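Local structure of RNA-induced transcriptional silencing complex protein tas3 (Schizosaccharomyces pombe, 3D1B) at residues A[18-27]-A[115-123]; A[52-63]-A[90-101]. The protein forms the core of the RITS complex with Ago1 and Chp1, acting in RNA interference-directed heterochromatin formation and accurate chromosome segregation, this chain being its C-terminal alpha motif. All blocks are in the same frame, centred on the assembly; numbering follows the deposited sequence.

Interaction 1 (A[18-27]-A[115-123]); sequences YINWLKSLSF and ILKEASILE
Ser26 meets Glu118 through two hydrogen bonds, one to each carboxylate oxygen. Its backbone N lies 2.6 Å from Glu118 OE1 with a nearly straight N-H...O angle of 169°, and its hydroxyl OG donates to Glu118 OE2, also at 2.6 Å. Both donors come in on the syn side, tilted 23° out of the carboxylate plane. Glu118 gets there by turning CG away from its own backbone N (chi1 -156°) and running extended beyond CG, which carries the acid across from helix 109-122. OE1 takes a second proton from water 2, which in turn accepts from Phe27 N at 2.9 Å; directly or through water, the acid therefore serves two amides at the start of the short helix 26-29.

Much of the rest of the contact is apolar. Leu25 CD2 packs on Leu122 CD1 at 3.9 Å and also reaches Ala119 CB, while Ile115 CD1 stands over a face of the Phe27 ring, 3.9 Å from its centroid. Over the Trp21 indole lie Leu122 O and Glu123 CA, the latter 3.9 Å from the centroid of the six-membered ring in a CH-pi contact. Although Trp21 NE1 is 3.4 Å from Leu122 O, the angle is too poor for a bond. The carboxylate of Glu123 is satisfied by Thr88 OG1 and by main-chain amides of helix 89-105. Direct donors, Ser26 N and OG and the water, would thus probably favour the ionised form of Glu118; for Glu123 the start of helix 89-105 is likely to add to the same effect.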
loop_
_atom_site.group_PDB
_atom_site.type_symbol
_atom_site.label_atom_id
_atom_site.label_comp_id
_atom_site.label_asym_id
_atom_site.label_seq_id
_atom_site.Cartn_x
_atom_site.Cartn_y
_atom_site.Cartn_z
ATOM N N TYR A 18 -1.037 -16.537 -4.174
ATOM C CA TYR A 18 -1.630 -15.239 -4.485
ATOM C C TYR A 18 -1.103 -14.693 -5.806
ATOM O O TYR A 18 -1.845 -14.081 -6.572
ATOM C CB TYR A 18 -1.357 -14.253 -3.346
ATOM C CG TYR A 18 -2.233 -14.484 -2.131
ATOM C CD1 TYR A 18 -2.637 -15.769 -1.777
ATOM C CD2 TYR A 18 -2.643 -13.422 -1.328
ATOM C CE1 TYR A 18 -3.426 -15.994 -0.655
ATOM C CE2 TYR A 18 -3.435 -13.636 -0.201
ATOM C CZ TYR A 18 -3.822 -14.924 0.128
ATOM O OH TYR A 18 -4.609 -15.141 1.235
ATOM N N ILE A 19 0.180 -14.917 -6.073
ATOM C CA ILE A 19 0.778 -14.467 -7.324
ATOM C C ILE A 19 0.187 -15.258 -8.486
ATOM O O ILE A 19 -0.170 -14.687 -9.518
ATOM C CB ILE A 19 2.317 -14.651 -7.310
ATOM C CG1 ILE A 19 2.960 -13.632 -6.364
ATOM C CG2 ILE A 19 2.877 -14.503 -8.714
ATOM C CD1 ILE A 19 2.752 -12.176 -6.783
ATOM N N ASN A 20 0.082 -16.570 -8.311
ATOM C CA ASN A 20 -0.484 -17.425 -9.348
ATOM C C ASN A 20 -1.944 -17.070 -9.621
ATOM O O ASN A 20 -2.392 -17.070 -10.772
ATOM C CB ASN A 20 -0.368 -18.902 -8.951
ATOM C CG ASN A 20 1.069 -19.379 -8.901
ATOM O OD1 ASN A 20 1.975 -18.698 -9.379
ATOM N ND2 ASN A 20 1.286 -20.564 -8.328
ATOM N N TRP A 21 -2.685 -16.766 -8.561
ATOM C CA TRP A 21 -4.086 -16.391 -8.703
ATOM C C TRP A 21 -4.207 -15.057 -9.427
ATOM O O TRP A 21 -5.072 -14.878 -10.284
ATOM C CB TRP A 21 -4.764 -16.293 -7.331
ATOM C CG TRP A 21 -4.991 -17.628 -6.676
ATOM C CD1 TRP A 21 -5.037 -18.848 -7.293
ATOM C CD2 TRP A 21 -5.239 -17.876 -5.284
ATOM N NE1 TRP A 21 -5.294 -19.836 -6.373
ATOM C CE2 TRP A 21 -5.424 -19.269 -5.134
ATOM C CE3 TRP A 21 -5.325 -17.055 -4.150
ATOM C CZ2 TRP A 21 -5.690 -19.862 -3.894
ATOM C CZ3 TRP A 21 -5.588 -17.646 -2.916
ATOM C CH2 TRP A 21 -5.768 -19.038 -2.801
ATOM N N LEU A 22 -3.344 -14.115 -9.073
ATOM C CA LEU A 22 -3.362 -12.810 -9.719
ATOM C C LEU A 22 -3.136 -12.977 -11.221
ATOM O O LEU A 22 -3.861 -12.414 -12.043
ATOM C CB LEU A 22 -2.265 -11.922 -9.137
ATOM C CG LEU A 22 -1.893 -10.693 -9.965
ATOM C CD1 LEU A 22 -3.092 -9.757 -10.075
ATOM C CD2 LEU A 22 -0.714 -9.990 -9.304
ATOM N N LYS A 23 -2.122 -13.758 -11.572
ATOM C CA LYS A 23 -1.812 -13.986 -12.978
ATOM C C LYS A 23 -2.943 -14.681 -13.720
ATOM O O LYS A 23 -3.036 -14.582 -14.948
ATOM C CB LYS A 23 -0.538 -14.821 -13.110
ATOM C CG LYS A 23 0.718 -14.089 -12.689
ATOM C CD LYS A 23 1.939 -14.949 -12.953
ATOM C CE LYS A 23 3.220 -14.216 -12.622
ATOM N NZ LYS A 23 4.383 -15.139 -12.759
ATOM N N SER A 24 -3.802 -15.371 -12.974
ATOM C CA SER A 24 -4.923 -16.107 -13.559
ATOM C C SER A 24 -6.191 -15.281 -13.772
ATOM O O SER A 24 -7.152 -15.765 -14.365
ATOM C CB SER A 24 -5.252 -17.323 -12.692
ATOM O OG SER A 24 -4.120 -18.178 -12.582
ATOM N N LEU A 25 -6.204 -14.047 -13.275
ATOM C CA LEU A 25 -7.374 -13.187 -13.457
ATOM C C LEU A 25 -7.456 -12.761 -14.912
ATOM O O LEU A 25 -6.456 -12.364 -15.499
ATOM C CB LEU A 25 -7.264 -11.940 -12.577
ATOM C CG LEU A 25 -7.451 -12.184 -11.082
ATOM C CD1 LEU A 25 -7.069 -10.930 -10.306
ATOM C CD2 LEU A 25 -8.897 -12.577 -10.810
ATOM N N SER A 26 -8.651 -12.832 -15.487
ATOM C CA SER A 26 -8.836 -12.447 -16.878
ATOM C C SER A 26 -8.389 -11.008 -17.098
ATOM O O SER A 26 -7.795 -10.676 -18.127
ATOM C CB SER A 26 -10.304 -12.604 -17.275
ATOM O OG SER A 26 -10.708 -13.958 -17.156
ATOM N N PHE A 27 -8.674 -10.155 -16.119
ATOM C CA PHE A 27 -8.304 -8.748 -16.195
ATOM C C PHE A 27 -6.791 -8.587 -16.312
ATOM O O PHE A 27 -6.300 -7.720 -17.033
ATOM C CB PHE A 27 -8.836 -8.021 -14.953
ATOM C CG PHE A 27 -8.558 -6.543 -14.932
ATOM C CD1 PHE A 27 -8.964 -5.723 -15.983
ATOM C CD2 PHE A 27 -7.909 -5.968 -13.841
ATOM C CE1 PHE A 27 -8.729 -4.345 -15.947
ATOM C CE2 PHE A 27 -7.669 -4.593 -13.793
ATOM C CZ PHE A 27 -8.081 -3.782 -14.851
ATOM N N ILE A 115 -14.599 -9.170 -11.870
ATOM C CA ILE A 115 -13.227 -9.460 -11.465
ATOM C C ILE A 115 -13.221 -10.052 -10.053
ATOM O O ILE A 115 -12.532 -11.039 -9.779
ATOM C CB ILE A 115 -12.363 -8.179 -11.478
ATOM C CG1 ILE A 115 -12.310 -7.595 -12.893
ATOM C CG2 ILE A 115 -10.954 -8.495 -10.996
ATOM C CD1 ILE A 115 -11.574 -6.276 -12.985
ATOM N N LEU A 116 -13.998 -9.453 -9.158
ATOM C CA LEU A 116 -14.063 -9.928 -7.783
ATOM C C LEU A 116 -14.606 -11.353 -7.725
ATOM O O LEU A 116 -14.100 -12.189 -6.976
ATOM C CB LEU A 116 -14.951 -9.004 -6.938
ATOM C CG LEU A 116 -15.182 -9.489 -5.501
ATOM C CD1 LEU A 116 -13.876 -9.472 -4.723
ATOM C CD2 LEU A 116 -16.216 -8.600 -4.820
ATOM N N LYS A 117 -15.634 -11.623 -8.521
ATOM C CA LYS A 117 -16.240 -12.947 -8.546
ATOM C C LYS A 117 -15.226 -13.981 -9.025
ATOM O O LYS A 117 -15.178 -15.103 -8.518
ATOM C CB LYS A 117 -17.463 -12.956 -9.465
ATOM C CG LYS A 117 -18.215 -14.278 -9.464
ATOM C CD LYS A 117 -18.855 -14.555 -8.110
ATOM C CE LYS A 117 -18.937 -16.050 -7.836
ATOM N NZ LYS A 117 -19.553 -16.796 -8.969
ATOM N N GLU A 118 -14.408 -13.596 -9.997
ATOM C CA GLU A 118 -13.397 -14.497 -10.533
ATOM C C GLU A 118 -12.339 -14.763 -9.466
ATOM O O GLU A 118 -11.895 -15.899 -9.282
ATOM C CB GLU A 118 -12.757 -13.869 -11.770
ATOM C CG GLU A 118 -12.146 -14.853 -12.730
ATOM C CD GLU A 118 -11.652 -14.176 -13.992
ATOM O OE1 GLU A 118 -10.654 -13.438 -13.911
ATOM O OE2 GLU A 118 -12.269 -14.371 -15.060
ATOM N N ALA A 119 -11.939 -13.713 -8.754
ATOM C CA ALA A 119 -10.933 -13.849 -7.708
ATOM C C ALA A 119 -11.430 -14.772 -6.602
ATOM O O ALA A 119 -10.673 -15.590 -6.073
ATOM C CB ALA A 119 -10.586 -12.479 -7.126
ATOM N N SER A 120 -12.704 -14.636 -6.250
ATOM C CA SER A 120 -13.284 -15.461 -5.198
ATOM C C SER A 120 -13.282 -16.928 -5.613
ATOM O O SER A 120 -13.017 -17.814 -4.798
ATOM C CB SER A 120 -14.716 -15.010 -4.902
ATOM O OG SER A 120 -15.262 -15.746 -3.819
ATOM N N ILE A 121 -13.583 -17.178 -6.885
ATOM C CA ILE A 121 -13.610 -18.540 -7.413
ATOM C C ILE A 121 -12.207 -19.156 -7.414
ATOM O O ILE A 121 -12.030 -20.322 -7.055
ATOM C CB ILE A 121 -14.189 -18.560 -8.848
ATOM C CG1 ILE A 121 -15.684 -18.228 -8.800
ATOM C CG2 ILE A 121 -13.965 -19.925 -9.495
ATOM C CD1 ILE A 121 -16.335 -18.070 -10.164
ATOM N N LEU A 122 -11.206 -18.375 -7.808
ATOM C CA LEU A 122 -9.835 -18.879 -7.833
ATOM C C LEU A 122 -9.355 -19.259 -6.438
ATOM O O LEU A 122 -8.660 -20.262 -6.252
ATOM C CB LEU A 122 -8.888 -17.829 -8.424
ATOM C CG LEU A 122 -9.044 -17.528 -9.915
ATOM C CD1 LEU A 122 -8.161 -16.348 -10.290
ATOM C CD2 LEU A 122 -8.671 -18.762 -10.735
ATOM N N GLU A 123 -9.740 -18.449 -5.459
ATOM C CA GLU A 123 -9.354 -18.653 -4.068
ATOM C C GLU A 123 -10.117 -19.799 -3.407
ATOM O O GLU A 123 -9.529 -20.465 -2.526
ATOM C CB GLU A 123 -9.568 -17.348 -3.299
ATOM C CG GLU A 123 -9.245 -17.406 -1.822
ATOM C CD GLU A 123 -9.164 -16.026 -1.213
ATOM O OE1 GLU A 123 -9.959 -15.158 -1.628
ATOM O OE2 GLU A 123 -8.310 -15.804 -0.326
HETATM O O HOH W 1 -6.954 -17.421 0.878
HETATM O O HOH W 2 -10.615 -10.762 -13.985
#

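Interaction 2 (A[52-63]-A[90-101]); sequences FSQVLQLVFSAS and FAKAVGSSIYKL
Phe60 is a knob in a hole: its side chain sits among Val94, Ser97, Ile98 and Leu101, a single knob-into-hole between two helices of this all-alpha motif. The axes of helix 52-60 and the 90-101 segment approach to 8.9 Å and cross at -34°, running broadly the same way. Phe60 loses the most surface here. Ile98 CD1 lies over one face, 3.7 Å from the ring centroid and 16° off the normal, while Ser97 OG comes to the ring edge near its plane. With CG beside the backbone N (chi1 -69°), the ring leans into this hole. With an alanine here the ring and its CH-pi contact are gone, and Ile98 CD1 and Val94 CG1 would probably be left facing a gap.

Leu56, one turn earlier, sets CD1 against Ala93 CB at 3.6 Å and also touches Val94 CG2. At the far end Leu101 CD1 lies over the Phe60-Ser63 turn, 3.6 Å from Phe60 O. That carbonyl also receives the Ser63 backbone N, and Ser63 OG, itself 3.4 Å from Leu101 CD1, donates to Phe60 O at 2.7 Å in the carbonyl plane.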
loop_
_atom_site.group_PDB
_atom_site.type_symbol
_atom_site.label_atom_id
_atom_site.label_comp_id
_atom_site.label_asym_id
_atom_site.label_seq_id
_atom_site.Cartn_x
_atom_site.Cartn_y
_atom_site.Cartn_z
ATOM N N PHE A 52 1.470 -8.126 -0.377
ATOM C CA PHE A 52 0.687 -8.461 -1.560
ATOM C C PHE A 52 -0.410 -7.458 -1.893
ATOM O O PHE A 52 -0.721 -7.235 -3.063
ATOM C CB PHE A 52 0.070 -9.853 -1.429
ATOM C CG PHE A 52 -0.472 -10.382 -2.723
ATOM C CD1 PHE A 52 0.393 -10.779 -3.736
ATOM C CD2 PHE A 52 -1.844 -10.421 -2.957
ATOM C CE1 PHE A 52 -0.095 -11.204 -4.971
ATOM C CE2 PHE A 52 -2.344 -10.848 -4.193
ATOM C CZ PHE A 52 -1.465 -11.237 -5.198
ATOM N N SER A 53 -1.018 -6.861 -0.876
ATOM C CA SER A 53 -2.067 -5.884 -1.142
ATOM C C SER A 53 -1.471 -4.738 -1.943
ATOM O O SER A 53 -2.112 -4.189 -2.838
ATOM C CB SER A 53 -2.651 -5.343 0.165
ATOM O OG SER A 53 -3.328 -6.371 0.862
ATOM N N GLN A 54 -0.235 -4.386 -1.613
ATOM C CA GLN A 54 0.457 -3.310 -2.299
ATOM C C GLN A 54 0.805 -3.735 -3.721
ATOM O O GLN A 54 0.732 -2.931 -4.645
ATOM C CB GLN A 54 1.713 -2.915 -1.518
ATOM C CG GLN A 54 1.380 -2.264 -0.178
ATOM C CD GLN A 54 2.597 -2.007 0.681
ATOM O OE1 GLN A 54 3.267 -2.940 1.130
ATOM N NE2 GLN A 54 2.888 -0.734 0.922
ATOM N N VAL A 55 1.178 -5.003 -3.894
ATOM C CA VAL A 55 1.491 -5.504 -5.231
ATOM C C VAL A 55 0.245 -5.353 -6.106
ATOM O O VAL A 55 0.321 -4.869 -7.237
ATOM C CB VAL A 55 1.903 -6.998 -5.199
ATOM C CG1 VAL A 55 1.967 -7.548 -6.623
ATOM C CG2 VAL A 55 3.247 -7.150 -4.518
ATOM N N LEU A 56 -0.903 -5.759 -5.573
ATOM C CA LEU A 56 -2.159 -5.663 -6.315
ATOM C C LEU A 56 -2.483 -4.233 -6.707
ATOM O O LEU A 56 -2.886 -3.962 -7.840
ATOM C CB LEU A 56 -3.318 -6.219 -5.486
ATOM C CG LEU A 56 -3.372 -7.733 -5.305
ATOM C CD1 LEU A 56 -4.572 -8.089 -4.436
ATOM C CD2 LEU A 56 -3.475 -8.410 -6.672
ATOM N N GLN A 57 -2.303 -3.307 -5.773
ATOM C CA GLN A 57 -2.611 -1.919 -6.073
ATOM C C GLN A 57 -1.686 -1.363 -7.154
ATOM O O GLN A 57 -2.138 -0.685 -8.076
ATOM C CB GLN A 57 -2.513 -1.069 -4.799
ATOM C CG GLN A 57 -3.238 0.265 -4.903
ATOM C CD GLN A 57 -3.329 0.987 -3.566
ATOM O OE1 GLN A 57 -3.370 0.355 -2.513
ATOM N NE2 GLN A 57 -3.379 2.310 -3.607
ATOM N N LEU A 58 -0.394 -1.659 -7.051
ATOM C CA LEU A 58 0.569 -1.170 -8.025
ATOM C C LEU A 58 0.335 -1.766 -9.403
ATOM O O LEU A 58 0.317 -1.048 -10.408
ATOM C CB LEU A 58 1.994 -1.476 -7.553
ATOM C CG LEU A 58 2.401 -0.652 -6.330
ATOM C CD1 LEU A 58 3.760 -1.104 -5.819
ATOM C CD2 LEU A 58 2.437 0.824 -6.717
ATOM N N VAL A 59 0.147 -3.079 -9.443
ATOM C CA VAL A 59 -0.075 -3.769 -10.703
ATOM C C VAL A 59 -1.341 -3.301 -11.408
ATOM O O VAL A 59 -1.325 -3.014 -12.607
ATOM C CB VAL A 59 -0.135 -5.292 -10.483
ATOM C CG1 VAL A 59 -0.620 -5.985 -11.746
ATOM C CG2 VAL A 59 1.250 -5.806 -10.105
ATOM N N PHE A 60 -2.443 -3.209 -10.675
ATOM C CA PHE A 60 -3.678 -2.767 -11.308
ATOM C C PHE A 60 -3.636 -1.301 -11.730
ATOM O O PHE A 60 -4.367 -0.892 -12.636
ATOM C CB PHE A 60 -4.878 -3.029 -10.391
ATOM C CG PHE A 60 -5.197 -4.487 -10.218
ATOM C CD1 PHE A 60 -4.990 -5.386 -11.259
ATOM C CD2 PHE A 60 -5.735 -4.959 -9.027
ATOM C CE1 PHE A 60 -5.314 -6.737 -11.114
ATOM C CE2 PHE A 60 -6.064 -6.310 -8.877
ATOM C CZ PHE A 60 -5.850 -7.195 -9.925
ATOM N N SER A 61 -2.774 -0.507 -11.100
ATOM C CA SER A 61 -2.677 0.909 -11.455
ATOM C C SER A 61 -2.122 1.065 -12.866
ATOM O O SER A 61 -2.233 2.134 -13.472
ATOM C CB SER A 61 -1.776 1.666 -10.468
ATOM O OG SER A 61 -0.398 1.402 -10.706
ATOM N N ALA A 62 -1.536 -0.011 -13.386
ATOM C CA ALA A 62 -0.954 0.000 -14.724
ATOM C C ALA A 62 -1.925 -0.474 -15.797
ATOM O O ALA A 62 -1.604 -0.420 -16.985
ATOM C CB ALA A 62 0.303 -0.867 -14.758
ATOM N N SER A 63 -3.104 -0.932 -15.389
ATOM C CA SER A 63 -4.095 -1.423 -16.343
ATOM C C SER A 63 -4.537 -0.305 -17.273
ATOM O O SER A 63 -4.631 0.851 -16.869
ATOM C CB SER A 63 -5.310 -2.000 -15.610
ATOM O OG SER A 63 -5.939 -1.014 -14.813
ATOM N N PHE A 90 -7.688 -13.073 -0.445
ATOM C CA PHE A 90 -7.214 -12.678 -1.766
ATOM C C PHE A 90 -8.281 -11.892 -2.513
ATOM O O PHE A 90 -8.000 -10.842 -3.094
ATOM C CB PHE A 90 -6.836 -13.921 -2.577
ATOM C CG PHE A 90 -6.512 -13.634 -4.019
ATOM C CD1 PHE A 90 -5.287 -13.067 -4.376
ATOM C CD2 PHE A 90 -7.428 -13.942 -5.019
ATOM C CE1 PHE A 90 -4.980 -12.816 -5.712
ATOM C CE2 PHE A 90 -7.134 -13.695 -6.356
ATOM C CZ PHE A 90 -5.903 -13.129 -6.706
ATOM N N ALA A 91 -9.506 -12.405 -2.499
ATOM C CA ALA A 91 -10.608 -11.746 -3.188
ATOM C C ALA A 91 -10.844 -10.349 -2.629
ATOM O O ALA A 91 -11.055 -9.402 -3.385
ATOM C CB ALA A 91 -11.878 -12.582 -3.070
ATOM N N LYS A 92 -10.807 -10.218 -1.307
ATOM C CA LYS A 92 -11.027 -8.913 -0.683
ATOM C C LYS A 92 -9.953 -7.913 -1.102
ATOM O O LYS A 92 -10.245 -6.745 -1.367
ATOM C CB LYS A 92 -11.042 -9.038 0.846
ATOM C CG LYS A 92 -11.314 -7.709 1.545
ATOM C CD LYS A 92 -11.361 -7.840 3.065
ATOM C CE LYS A 92 -12.541 -8.679 3.527
ATOM N NZ LYS A 92 -12.628 -8.697 5.026
ATOM N N ALA A 93 -8.704 -8.368 -1.153
ATOM C CA ALA A 93 -7.606 -7.492 -1.546
ATOM C C ALA A 93 -7.741 -7.086 -3.011
ATOM O O ALA A 93 -7.429 -5.954 -3.383
ATOM C CB ALA A 93 -6.267 -8.183 -1.305
ATOM N N VAL A 94 -8.175 -8.024 -3.847
ATOM C CA VAL A 94 -8.379 -7.732 -5.265
ATOM C C VAL A 94 -9.510 -6.717 -5.387
ATOM O O VAL A 94 -9.397 -5.732 -6.112
ATOM C CB VAL A 94 -8.761 -9.004 -6.048
ATOM C CG1 VAL A 94 -9.231 -8.635 -7.456
ATOM C CG2 VAL A 94 -7.568 -9.939 -6.113
ATOM N N GLY A 95 -10.600 -6.964 -4.664
ATOM C CA GLY A 95 -11.735 -6.057 -4.700
ATOM C C GLY A 95 -11.382 -4.632 -4.295
ATOM O O GLY A 95 -11.771 -3.669 -4.964
ATOM N N SER A 96 -10.649 -4.483 -3.196
ATOM C CA SER A 96 -10.269 -3.148 -2.736
ATOM C C SER A 96 -9.367 -2.441 -3.752
ATOM O O SER A 96 -9.529 -1.250 -4.015
ATOM C CB SER A 96 -9.551 -3.234 -1.384
ATOM O OG SER A 96 -9.143 -1.947 -0.948
ATOM N N SER A 97 -8.427 -3.177 -4.339
ATOM C CA SER A 97 -7.517 -2.582 -5.312
ATOM C C SER A 97 -8.239 -2.192 -6.603
ATOM O O SER A 97 -7.931 -1.160 -7.200
ATOM C CB SER A 97 -6.364 -3.547 -5.614
ATOM O OG SER A 97 -6.857 -4.810 -6.023
ATOM N N ILE A 98 -9.199 -3.008 -7.032
ATOM C CA ILE A 98 -9.952 -2.704 -8.243
ATOM C C ILE A 98 -10.902 -1.540 -7.973
ATOM O O ILE A 98 -11.152 -0.720 -8.857
ATOM C CB ILE A 98 -10.763 -3.927 -8.737
ATOM C CG1 ILE A 98 -9.810 -5.032 -9.202
ATOM C CG2 ILE A 98 -11.672 -3.526 -9.894
ATOM C CD1 ILE A 98 -8.969 -4.652 -10.419
ATOM N N TYR A 99 -11.413 -1.454 -6.749
ATOM C CA TYR A 99 -12.325 -0.360 -6.412
ATOM C C TYR A 99 -11.607 0.992 -6.511
ATOM O O TYR A 99 -12.245 2.029 -6.721
ATOM C CB TYR A 99 -12.915 -0.557 -5.013
ATOM C CG TYR A 99 -14.059 0.392 -4.736
ATOM C CD1 TYR A 99 -15.232 0.330 -5.488
ATOM C CD2 TYR A 99 -13.944 1.393 -3.766
ATOM C CE1 TYR A 99 -16.266 1.245 -5.290
ATOM C CE2 TYR A 99 -14.977 2.315 -3.559
ATOM C CZ TYR A 99 -16.131 2.233 -4.326
ATOM O OH TYR A 99 -17.151 3.139 -4.139
ATOM N N LYS A 100 -10.283 0.992 -6.351
ATOM C CA LYS A 100 -9.505 2.225 -6.488
ATOM C C LYS A 100 -9.670 2.714 -7.926
ATOM O O LYS A 100 -9.654 3.914 -8.196
ATOM C CB LYS A 100 -8.007 1.979 -6.260
ATOM C CG LYS A 100 -7.623 1.509 -4.884
ATOM C CD LYS A 100 -7.909 2.569 -3.835
ATOM C CE LYS A 100 -7.603 2.027 -2.449
ATOM N NZ LYS A 100 -8.173 2.896 -1.381
ATOM N N LEU A 101 -9.797 1.765 -8.853
ATOM C CA LEU A 101 -9.954 2.096 -10.266
ATOM C C LEU A 101 -11.381 2.540 -10.560
ATOM O O LEU A 101 -11.620 3.332 -11.471
ATOM C CB LEU A 101 -9.586 0.885 -11.134
ATOM C CG LEU A 101 -8.131 0.413 -11.012
ATOM C CD1 LEU A 101 -7.892 -0.702 -12.023
ATOM C CD2 LEU A 101 -7.169 1.556 -11.258
HETATM O O HOH W 3 -5.210 -0.135 -8.281
HETATM O O HOH W 4 -6.233 -1.514 -2.287
#

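In the fold
Interaction 2 is nested in the chain loop that interaction 1 closes, and the two centres lie 11 Å apart. Glu123 joins them directly: its OE2 is 2.8 Å from Phe90 N and its OE1 2.9 Å from Ala91 N, probable hydrogen bonds that tie the end of helix 109-122 to the start of helix 89-105. Two edge-to-face ring pairs, Tyr18 with Phe52 and Trp21 with Phe90, link helix 14-23 to both helices of interaction 2, and Leu25 packs on Phe60. The contacts differ in their surroundings: the second subunit touches neither segment of interaction 1, whereas in interaction 2 Gln57 NE2 bonds to Thr103 O of the second subunit.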